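Long-range contacts in carbohydrate-binding protein (Flavonifractor plautii, PDB 6N1B), which probably removes the acetyl group from N-acetylgalactosamine of the blood group A antigen, a step toward converting A-type into universal O-type blood: residues 114-122 with 134-142; 200-208 with 220-229. One frame throughout, in Å; residues are numbered along the deposited sequence.

Contact 1 of 2, residues 114-122 with 134-142; sequences TRYHNCDAD and AYWNWADDQ. With CA (calcium ion), chain C; CA (calcium ion), chain D; GLA (alpha-D-galactopyranose), chain B; FUC (alpha-L-fucopyranose), chain E.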
loop_
_atom_site.group_PDB
_atom_site.type_symbol
_atom_site.label_atom_id
_atom_site.label_comp_id
_atom_site.label_asym_id
_atom_site.label_seq_id
_atom_site.Cartn_x
_atom_site.Cartn_y
_atom_site.Cartn_z
ATOM N N THR A 114 -0.236 20.174 -11.767
ATOM C CA THR A 114 -0.142 18.835 -12.320
ATOM C C THR A 114 1.281 18.381 -12.704
ATOM O O THR A 114 1.480 17.295 -13.131
ATOM C CB THR A 114 -1.093 18.564 -13.475
ATOM O OG1 THR A 114 -0.833 19.479 -14.496
ATOM C CG2 THR A 114 -2.586 18.705 -13.038
ATOM N N ARG A 115 2.287 19.242 -12.491
ATOM C CA ARG A 115 3.670 18.846 -12.648
ATOM C C ARG A 115 4.062 17.767 -11.645
ATOM O O ARG A 115 4.975 16.980 -11.913
ATOM C CB ARG A 115 4.607 20.062 -12.506
ATOM C CG ARG A 115 6.110 19.683 -12.556
ATOM C CD ARG A 115 6.955 20.897 -12.584
ATOM N NE ARG A 115 8.336 20.498 -12.516
ATOM C CZ ARG A 115 9.371 21.261 -12.730
ATOM N NH1 ARG A 115 9.214 22.564 -13.110
ATOM N NH2 ARG A 115 10.577 20.726 -12.570
ATOM N N TYR A 116 3.397 17.757 -10.477
ATOM C CA TYR A 116 3.777 16.956 -9.324
ATOM C C TYR A 116 2.649 16.022 -8.920
ATOM O O TYR A 116 1.479 16.380 -9.163
ATOM C CB TYR A 116 4.041 17.814 -8.093
ATOM C CG TYR A 116 5.053 18.885 -8.378
ATOM C CD1 TYR A 116 6.443 18.664 -8.230
ATOM C CD2 TYR A 116 4.645 20.151 -8.721
ATOM C CE1 TYR A 116 7.413 19.627 -8.522
ATOM C CE2 TYR A 116 5.609 21.153 -9.038
ATOM C CZ TYR A 116 6.986 20.877 -8.980
ATOM O OH TYR A 116 7.971 21.808 -9.278
ATOM N N HIS A 117 2.969 14.874 -8.350
ATOM C CA HIS A 117 1.881 14.112 -7.737
ATOM C C HIS A 117 2.427 13.272 -6.603
ATOM O O HIS A 117 3.601 12.864 -6.589
ATOM C CB HIS A 117 1.105 13.197 -8.769
ATOM C CG HIS A 117 1.833 11.900 -9.074
ATOM N ND1 HIS A 117 2.963 11.832 -9.869
ATOM C CD2 HIS A 117 1.535 10.604 -8.745
ATOM C CE1 HIS A 117 3.321 10.555 -9.978
ATOM N NE2 HIS A 117 2.483 9.787 -9.292
ATOM N N ASN A 118 1.525 12.944 -5.697
ATOM C CA ASN A 118 1.793 12.009 -4.590
ATOM C C ASN A 118 1.231 10.643 -4.965
ATOM O O ASN A 118 0.411 10.499 -5.877
ATOM C CB ASN A 118 1.143 12.517 -3.312
ATOM C CG ASN A 118 1.685 13.858 -2.873
ATOM O OD1 ASN A 118 0.841 14.853 -2.630
ATOM N ND2 ASN A 118 2.940 13.972 -2.749
ATOM N N CYS A 119 1.675 9.617 -4.251
ATOM C CA CYS A 119 1.213 8.235 -4.498
ATOM C C CYS A 119 1.743 7.293 -3.435
ATOM O O CYS A 119 2.608 7.659 -2.616
ATOM C CB CYS A 119 1.662 7.704 -5.912
ATOM S SG CYS A 119 3.472 7.643 -6.065
ATOM N N ASP A 120 1.180 6.099 -3.425
ATOM C CA ASP A 120 1.899 4.966 -2.812
ATOM C C ASP A 120 2.081 5.094 -1.316
ATOM O O ASP A 120 3.259 4.982 -0.791
ATOM C CB ASP A 120 3.269 4.751 -3.480
ATOM C CG ASP A 120 3.202 4.316 -4.936
ATOM O OD1 ASP A 120 2.090 4.241 -5.475
ATOM O OD2 ASP A 120 4.278 4.269 -5.558
ATOM N N ALA A 121 1.036 5.261 -0.541
ATOM C CA ALA A 121 1.161 5.358 0.897
ATOM C C ALA A 121 1.352 3.977 1.543
ATOM O O ALA A 121 0.767 2.982 1.173
ATOM C CB ALA A 121 0.007 6.064 1.500
ATOM N N ASP A 122 2.084 3.976 2.666
ATOM C CA ASP A 122 2.289 2.787 3.541
ATOM C C ASP A 122 2.537 3.253 4.945
ATOM O O ASP A 122 3.253 4.263 5.121
ATOM C CB ASP A 122 3.487 1.968 2.995
ATOM C CG ASP A 122 3.766 0.664 3.731
ATOM O OD1 ASP A 122 3.179 -0.466 3.400
ATOM O OD2 ASP A 122 4.563 0.751 4.718
ATOM N N ALA A 134 3.269 7.428 8.656
ATOM C CA ALA A 134 2.659 7.286 7.361
ATOM C C ALA A 134 3.665 7.820 6.268
ATOM O O ALA A 134 4.020 9.020 6.284
ATOM C CB ALA A 134 1.366 8.113 7.282
ATOM N N TYR A 135 4.091 6.906 5.405
ATOM C CA TYR A 135 5.024 7.210 4.313
ATOM C C TYR A 135 4.266 7.348 3.009
ATOM O O TYR A 135 3.216 6.703 2.817
ATOM C CB TYR A 135 6.014 6.046 4.179
ATOM C CG TYR A 135 6.926 5.848 5.386
ATOM C CD1 TYR A 135 6.548 5.035 6.442
ATOM C CD2 TYR A 135 8.196 6.387 5.427
ATOM C CE1 TYR A 135 7.400 4.841 7.504
ATOM C CE2 TYR A 135 9.070 6.195 6.480
ATOM C CZ TYR A 135 8.663 5.352 7.504
ATOM O OH TYR A 135 9.486 5.114 8.580
ATOM N N TRP A 136 4.822 8.086 2.073
ATOM C CA TRP A 136 4.289 8.090 0.686
ATOM C C TRP A 136 5.416 8.553 -0.241
ATOM O O TRP A 136 6.496 8.934 0.194
ATOM C CB TRP A 136 3.037 8.955 0.535
ATOM C CG TRP A 136 3.295 10.424 0.630
ATOM C CD1 TRP A 136 3.486 11.294 -0.428
ATOM C CD2 TRP A 136 3.409 11.220 1.806
ATOM N NE1 TRP A 136 3.760 12.566 0.007
ATOM C CE2 TRP A 136 3.676 12.545 1.383
ATOM C CE3 TRP A 136 3.351 10.969 3.170
ATOM C CZ2 TRP A 136 3.896 13.558 2.259
ATOM C CZ3 TRP A 136 3.543 12.026 4.053
ATOM C CH2 TRP A 136 3.794 13.306 3.615
ATOM N N ASN A 137 5.111 8.505 -1.543
ATOM C CA ASN A 137 6.044 8.918 -2.601
ATOM C C ASN A 137 5.560 10.179 -3.243
ATOM O O ASN A 137 4.378 10.252 -3.615
ATOM C CB ASN A 137 6.191 7.766 -3.584
ATOM C CG ASN A 137 7.224 8.017 -4.615
ATOM O OD1 ASN A 137 7.035 8.959 -5.421
ATOM N ND2 ASN A 137 8.297 7.209 -4.680
ATOM N N TRP A 138 6.394 11.154 -3.358
ATOM C CA TRP A 138 6.151 12.384 -4.033
ATOM C C TRP A 138 7.041 12.478 -5.273
ATOM O O TRP A 138 8.268 12.250 -5.145
ATOM C CB TRP A 138 6.432 13.633 -3.162
ATOM C CG TRP A 138 6.491 14.967 -3.825
ATOM C CD1 TRP A 138 5.385 15.790 -4.072
ATOM C CD2 TRP A 138 7.644 15.650 -4.329
ATOM N NE1 TRP A 138 5.828 16.954 -4.655
ATOM C CE2 TRP A 138 7.203 16.904 -4.807
ATOM C CE3 TRP A 138 9.001 15.380 -4.310
ATOM C CZ2 TRP A 138 8.071 17.860 -5.250
ATOM C CZ3 TRP A 138 9.902 16.314 -4.820
ATOM C CH2 TRP A 138 9.436 17.540 -5.314
ATOM N N ALA A 139 6.498 12.856 -6.432
ATOM C CA ALA A 139 7.333 12.949 -7.649
ATOM C C ALA A 139 7.130 14.312 -8.305
ATOM O O ALA A 139 5.993 14.806 -8.412
ATOM C CB ALA A 139 6.903 11.881 -8.640
ATOM N N ASP A 140 8.225 14.863 -8.783
ATOM C CA ASP A 140 8.233 15.847 -9.837
ATOM C C ASP A 140 8.214 15.096 -11.156
ATOM O O ASP A 140 9.196 14.486 -11.499
ATOM C CB ASP A 140 9.525 16.695 -9.719
ATOM C CG ASP A 140 9.706 17.778 -10.811
ATOM O OD1 ASP A 140 8.872 17.783 -11.729
ATOM O OD2 ASP A 140 10.690 18.580 -10.657
ATOM N N ASP A 141 7.063 15.076 -11.827
ATOM C CA ASP A 141 6.997 14.262 -12.999
ATOM C C ASP A 141 7.663 14.837 -14.229
ATOM O O ASP A 141 7.693 14.192 -15.281
ATOM C CB ASP A 141 5.552 13.922 -13.311
ATOM C CG ASP A 141 4.903 13.049 -12.230
ATOM O OD1 ASP A 141 5.233 11.825 -12.127
ATOM O OD2 ASP A 141 4.111 13.629 -11.418
ATOM N N GLN A 142 8.140 16.080 -14.142
ATOM C CA GLN A 142 8.818 16.679 -15.301
ATOM C C GLN A 142 10.171 16.078 -15.560
ATOM O O GLN A 142 11.038 16.062 -14.659
ATOM C CB GLN A 142 8.954 18.187 -15.074
ATOM C CG GLN A 142 9.542 18.929 -16.273
ATOM C CD GLN A 142 9.335 20.401 -16.251
ATOM O OE1 GLN A 142 10.259 21.131 -16.499
ATOM N NE2 GLN A 142 8.107 20.854 -16.024
HETATM CA CA CA C . 1.493 3.844 -7.303
HETATM CA CA CA D . 2.111 -2.014 4.955
HETATM C C1 GLA B . 1.684 5.321 -12.556
HETATM C C2 GLA B . 1.697 5.521 -11.004
HETATM C C3 GLA B . 2.413 6.839 -10.667
HETATM C C4 GLA B . 3.847 6.909 -11.308
HETATM C C5 GLA B . 3.778 6.527 -12.819
HETATM C C6 GLA B . 5.109 6.245 -13.389
HETATM O O2 GLA B . 0.281 5.594 -10.591
HETATM O O3 GLA B . 2.415 7.113 -9.058
HETATM O O4 GLA B . 4.609 6.019 -10.581
HETATM O O5 GLA B . 3.078 5.222 -13.024
HETATM O O6 GLA B . 5.075 5.973 -14.856
HETATM C C1 FUC E . 0.864 9.396 -13.764
HETATM C C2 FUC E . 1.909 10.494 -13.504
HETATM C C3 FUC E . 1.962 11.463 -14.705
HETATM C C4 FUC E . 0.600 12.105 -14.888
HETATM C C5 FUC E . -0.424 11.010 -15.147
HETATM C C6 FUC E . -1.906 11.473 -15.274
HETATM O O2 FUC E . 3.227 9.878 -13.374
HETATM O O3 FUC E . 2.905 12.533 -14.428
HETATM O O4 FUC E . 0.272 12.845 -13.720
HETATM O O5 FUC E . -0.382 10.063 -14.034
HETATM O O HOH W 1 1.844 14.639 -12.326
HETATM O O HOH W 2 10.477 20.909 -9.196
HETATM O O HOH W 3 4.591 10.064 -6.885
HETATM O O HOH W 4 4.202 15.400 -0.838
HETATM O O HOH W 5 0.635 3.848 -9.111
HETATM O O HOH W 6 -0.336 3.322 -6.295
HETATM O O HOH W 7 0.625 5.746 -7.784
HETATM O O HOH W 8 3.377 4.467 -8.111
HETATM O O HOH W 9 0.871 -3.923 5.516
#
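His117 and Asp141 make the sugar-facing bond of this antiparallel hairpin. ND1 of His117 donates to the syn lone pair of Asp141 OD2 at 2.6 Å, with imidazole and carboxylate only 18° from coplanar. His117 reaches this plane with chi1 at 80°, CG wedged between its backbone N and carbonyl carbon. Its other nitrogen, NE2, lies 2.7 Å from galactose O3, a nearly straight hydrogen bond in which either atom may donate. Asp141 OD1 accepts a hydrogen bond from fucose O2 and is also hydrogen-bonded to Tyr202 OH.

Charge pairing closes the outer end. The extended Arg115 chain brings NE to Asp140 OD1 (2.9 Å) and NH2 to OD2, a side-on, two-nitrogen grip. Gln142 N meets the same OD1 from the opposite face of the carboxylate, forming an Asx turn, while the Gln142 amide stacks over the guanidinium, the planes 19° apart.

On the sheet face bearing Tyr116, Asn118 and Trp138, the two aromatic rings lie rim to rim, CD1 of Tyr116 3.5 Å from CZ2 of Trp138. Asn118 ND2 and Trp136 NE1, both donors, share one water as acceptor.

A beta bulge separates the Cys119–Asn137 and Asp122–Tyr135 pairs. Within it, Asp120 has positive phi, and its OD1 binds a calcium ion at 2.0 Å; His272 is a further ligand of that ion, and Ser206 N hydrogen-bonds OD2. Asp122 OD1, hydrogen-bonded by Arg336, ligates a second calcium ion at 2.4 Å, alongside Asp56 and Asp274. The Asp141 carboxylate thus fixes the imidazole's rotation, setting NE2 against galactose O3, while the bulged strand serves two metal sites.

Contact 2 of 2, residues 200-208 with 220-229; sequences DRYDMLSPT and LWANNTGDVG. With GLA (alpha-D-galactopyranose), chain B.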
loop_
_atom_site.group_PDB
_atom_site.type_symbol
_atom_site.label_atom_id
_atom_site.label_comp_id
_atom_site.label_asym_id
_atom_site.label_seq_id
_atom_site.Cartn_x
_atom_site.Cartn_y
_atom_site.Cartn_z
ATOM N N ASP A 200 16.169 10.579 -9.814
ATOM C CA ASP A 200 15.313 9.935 -10.844
ATOM C C ASP A 200 13.884 10.001 -10.339
ATOM O O ASP A 200 13.636 10.076 -9.107
ATOM C CB ASP A 200 15.804 8.489 -11.100
ATOM C CG ASP A 200 17.061 8.478 -11.996
ATOM O OD1 ASP A 200 17.278 9.453 -12.733
ATOM O OD2 ASP A 200 17.818 7.621 -11.855
ATOM N N ARG A 201 12.969 9.913 -11.251
ATOM C CA ARG A 201 11.523 10.133 -10.855
ATOM C C ARG A 201 10.831 8.901 -10.296
ATOM O O ARG A 201 9.966 9.068 -9.440
ATOM C CB ARG A 201 10.711 10.538 -12.076
ATOM C CG ARG A 201 11.042 11.983 -12.521
ATOM C CD ARG A 201 10.320 12.381 -13.818
ATOM N NE ARG A 201 10.949 11.621 -14.938
ATOM C CZ ARG A 201 10.456 11.568 -16.156
ATOM N NH1 ARG A 201 9.409 12.290 -16.494
ATOM N NH2 ARG A 201 11.118 10.850 -17.066
ATOM N N TYR A 202 11.239 7.648 -10.655
ATOM C CA TYR A 202 10.410 6.499 -10.480
ATOM C C TYR A 202 11.159 5.312 -9.960
ATOM O O TYR A 202 10.828 4.141 -10.193
ATOM C CB TYR A 202 9.634 6.157 -11.765
ATOM C CG TYR A 202 8.850 7.355 -12.310
ATOM C CD1 TYR A 202 7.873 8.026 -11.522
ATOM C CD2 TYR A 202 9.017 7.762 -13.595
ATOM C CE1 TYR A 202 7.202 9.091 -12.010
ATOM C CE2 TYR A 202 8.335 8.863 -14.067
ATOM C CZ TYR A 202 7.446 9.561 -13.321
ATOM O OH TYR A 202 6.821 10.678 -13.807
ATOM N N ASP A 203 12.178 5.559 -9.111
ATOM C CA ASP A 203 13.037 4.458 -8.651
ATOM C C ASP A 203 12.825 4.040 -7.230
ATOM O O ASP A 203 13.578 3.213 -6.764
ATOM C CB ASP A 203 14.517 4.757 -8.921
ATOM C CG ASP A 203 15.184 5.825 -8.091
ATOM O OD1 ASP A 203 14.575 6.339 -7.110
ATOM O OD2 ASP A 203 16.376 6.161 -8.351
ATOM N N MET A 204 11.714 4.504 -6.591
ATOM C CA MET A 204 11.383 4.130 -5.215
ATOM C C MET A 204 9.863 3.925 -5.072
ATOM O O MET A 204 9.228 4.480 -4.188
ATOM C CB MET A 204 11.867 5.266 -4.209
ATOM C CG MET A 204 13.096 5.731 -4.270
ATOM S SD MET A 204 13.485 6.967 -3.094
ATOM C CE MET A 204 12.830 8.509 -3.674
ATOM N N LEU A 205 9.239 3.242 -6.051
ATOM C CA LEU A 205 7.805 3.073 -6.042
ATOM C C LEU A 205 7.321 2.134 -4.961
ATOM O O LEU A 205 7.953 1.144 -4.597
ATOM C CB LEU A 205 7.261 2.618 -7.379
ATOM C CG LEU A 205 7.620 3.473 -8.633
ATOM C CD1 LEU A 205 6.874 3.033 -9.804
ATOM C CD2 LEU A 205 7.352 4.967 -8.349
ATOM N N SER A 206 6.110 2.438 -4.489
ATOM C CA SER A 206 5.439 1.571 -3.520
ATOM C C SER A 206 6.323 1.175 -2.283
ATOM O O SER A 206 6.443 -0.017 -1.984
ATOM C CB SER A 206 4.883 0.305 -4.207
ATOM O OG SER A 206 4.121 -0.513 -3.337
ATOM N N PRO A 207 6.870 2.210 -1.647
ATOM C CA PRO A 207 7.638 1.854 -0.403
ATOM C C PRO A 207 6.827 1.094 0.605
ATOM O O PRO A 207 5.637 1.449 0.826
ATOM C CB PRO A 207 8.031 3.272 0.114
ATOM C CG PRO A 207 6.990 4.180 -0.372
ATOM C CD PRO A 207 6.693 3.662 -1.768
ATOM N N THR A 208 7.364 0.078 1.209
ATOM C CA THR A 208 6.640 -0.697 2.203
ATOM C C THR A 208 7.602 -0.933 3.333
ATOM O O THR A 208 8.749 -1.395 3.095
ATOM C CB THR A 208 5.974 -1.943 1.596
ATOM O OG1 THR A 208 5.349 -2.718 2.599
ATOM C CG2 THR A 208 6.914 -2.859 0.865
ATOM N N LEU A 220 12.725 -0.940 4.498
ATOM C CA LEU A 220 11.835 -0.360 3.495
ATOM C C LEU A 220 12.158 -1.022 2.154
ATOM O O LEU A 220 13.331 -1.013 1.735
ATOM C CB LEU A 220 12.027 1.154 3.433
ATOM C CG LEU A 220 11.139 1.958 2.445
ATOM C CD1 LEU A 220 11.032 3.420 2.944
ATOM C CD2 LEU A 220 11.620 1.947 1.019
ATOM N N TRP A 221 11.183 -1.660 1.505
ATOM C CA TRP A 221 11.324 -2.194 0.171
ATOM C C TRP A 221 10.596 -1.299 -0.829
ATOM O O TRP A 221 9.531 -0.742 -0.518
ATOM C CB TRP A 221 10.710 -3.578 0.043
ATOM C CG TRP A 221 11.351 -4.646 0.906
ATOM C CD1 TRP A 221 12.288 -5.576 0.533
ATOM C CD2 TRP A 221 11.040 -4.970 2.302
ATOM N NE1 TRP A 221 12.589 -6.397 1.574
ATOM C CE2 TRP A 221 11.839 -6.064 2.677
ATOM C CE3 TRP A 221 10.243 -4.407 3.255
ATOM C CZ2 TRP A 221 11.801 -6.622 3.937
ATOM C CZ3 TRP A 221 10.207 -4.947 4.520
ATOM C CH2 TRP A 221 10.965 -6.030 4.868
ATOM N N ALA A 222 11.187 -1.088 -1.983
ATOM C CA ALA A 222 10.595 -0.251 -2.998
ATOM C C ALA A 222 10.947 -0.805 -4.377
ATOM O O ALA A 222 11.929 -1.548 -4.517
ATOM C CB ALA A 222 11.042 1.221 -2.868
ATOM N N ASN A 223 10.144 -0.453 -5.398
ATOM C CA ASN A 223 10.399 -0.926 -6.769
ATOM C C ASN A 223 11.119 0.152 -7.561
ATOM O O ASN A 223 10.682 1.304 -7.675
ATOM C CB ASN A 223 9.088 -1.323 -7.426
ATOM C CG ASN A 223 9.241 -1.865 -8.786
ATOM O OD1 ASN A 223 10.310 -2.447 -9.107
ATOM N ND2 ASN A 223 8.209 -1.770 -9.600
ATOM N N ASN A 224 12.283 -0.249 -8.119
ATOM C CA ASN A 224 13.139 0.656 -8.934
ATOM C C ASN A 224 12.742 0.534 -10.412
ATOM O O ASN A 224 13.028 -0.548 -11.019
ATOM C CB ASN A 224 14.565 0.305 -8.705
ATOM C CG ASN A 224 15.510 1.304 -9.308
ATOM O OD1 ASN A 224 15.203 1.807 -10.443
ATOM N ND2 ASN A 224 16.607 1.614 -8.666
ATOM N N THR A 225 12.031 1.542 -10.907
ATOM C CA THR A 225 11.662 1.607 -12.340
ATOM C C THR A 225 12.456 2.726 -12.984
ATOM O O THR A 225 12.096 3.242 -14.067
ATOM C CB THR A 225 10.156 1.685 -12.495
ATOM O OG1 THR A 225 9.644 3.023 -12.362
ATOM C CG2 THR A 225 9.429 0.771 -11.590
ATOM N N GLY A 226 13.569 3.068 -12.389
ATOM C CA GLY A 226 14.460 4.089 -12.932
ATOM C C GLY A 226 13.807 5.446 -13.072
ATOM O O GLY A 226 13.020 5.857 -12.219
ATOM N N ASP A 227 14.097 6.093 -14.200
ATOM C CA ASP A 227 13.459 7.325 -14.567
ATOM C C ASP A 227 12.321 7.082 -15.604
ATOM O O ASP A 227 11.895 8.036 -16.276
ATOM C CB ASP A 227 14.450 8.351 -15.123
ATOM C CG ASP A 227 13.898 9.779 -15.131
ATOM O OD1 ASP A 227 13.302 10.174 -14.079
ATOM O OD2 ASP A 227 14.201 10.499 -16.098
ATOM N N VAL A 228 11.824 5.840 -15.654
ATOM C CA VAL A 228 10.877 5.481 -16.734
ATOM C C VAL A 228 9.448 5.246 -16.194
ATOM O O VAL A 228 8.510 5.753 -16.792
ATOM C CB VAL A 228 11.414 4.206 -17.463
ATOM C CG1 VAL A 228 10.370 3.715 -18.492
ATOM C CG2 VAL A 228 12.774 4.471 -18.110
ATOM N N GLY A 229 9.284 4.404 -15.169
ATOM C CA GLY A 229 7.961 4.267 -14.612
ATOM C C GLY A 229 7.194 3.063 -15.169
ATOM O O GLY A 229 7.740 1.971 -15.308
HETATM C C1 GLA B . 1.684 5.321 -12.556
HETATM C C2 GLA B . 1.697 5.521 -11.004
HETATM C C3 GLA B . 2.413 6.839 -10.667
HETATM C C4 GLA B . 3.847 6.909 -11.308
HETATM C C5 GLA B . 3.778 6.527 -12.819
HETATM C C6 GLA B . 5.109 6.245 -13.389
HETATM O O2 GLA B . 0.281 5.594 -10.591
HETATM O O3 GLA B . 2.415 7.113 -9.058
HETATM O O4 GLA B . 4.609 6.019 -10.581
HETATM O O5 GLA B . 3.078 5.222 -13.024
HETATM O O6 GLA B . 5.075 5.973 -14.856
#
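A beta hairpin of strands 207-212 and 217-224, extended by the loops at its open end, supplies one wall of the glycan pocket. The ring of Tyr202 is the centrepiece: galactose C6 sits over the centre of one face, 3.7 Å above the plane, and CB of Arg201 covers the other. Beside it, Gly229 brings CA to 3.4 Å from galactose O6, at backbone angles that suit glycine, and Leu205 CD2 approaches O4 of the sugar.

The loops are tied by polar bonds. Asp227 OD1 accepts from both N and NE of Arg201, each at 2.9 Å; the backbone N comes on the anti side and NE from above the carboxylate plane. A bend at chi3 (-71°) turns the guanidinium back to this acid, and NH2 adds a weak bond to OD2, while NH1 hydrogen-bonds to the backbone O of Asp141. Tyr202 O is likewise gripped twice, by Thr225 OG1 at 2.7 Å and by Thr225 N, both from the same face of its carbonyl plane. Asn224 OD1 accepts from Gly226 N at 2.8 Å, closing an Asx turn.

Farther along, Leu205 pairs with Asn223 and Thr208 with Trp221, separated by a beta bulge. Pro207, within the bulge, rests its CB 3.9 Å from Leu220 CD2. Strand 237-243 continues the sheet beyond 217-224, Met204 and Leu220 pack on strand 193-198, and Leu205, Trp221 and Asn223 touch strand 269-278.

Contacts 1 and 2 are successive hairpin contacts of neighbouring four-stranded antiparallel sheets, their centres about 11 Å apart, and both touch the same galactose. At the pocket they meet through Asp141 OD1 and Tyr202 OH, 2.6 Å apart in a probable hydrogen bond, so the acid that orients His117 in contact 1 also probably steadies the ring on which galactose rests in contact 2. Nearer the metals, Asp120 OD2 lies 2.8 Å from Ser206 N, probably hydrogen-bonded, joining the two beta bulges, which would help position a calcium-binding carboxylate. The pair illustrates how adjacent hairpins can build one sugar site by sharing acids across their seam.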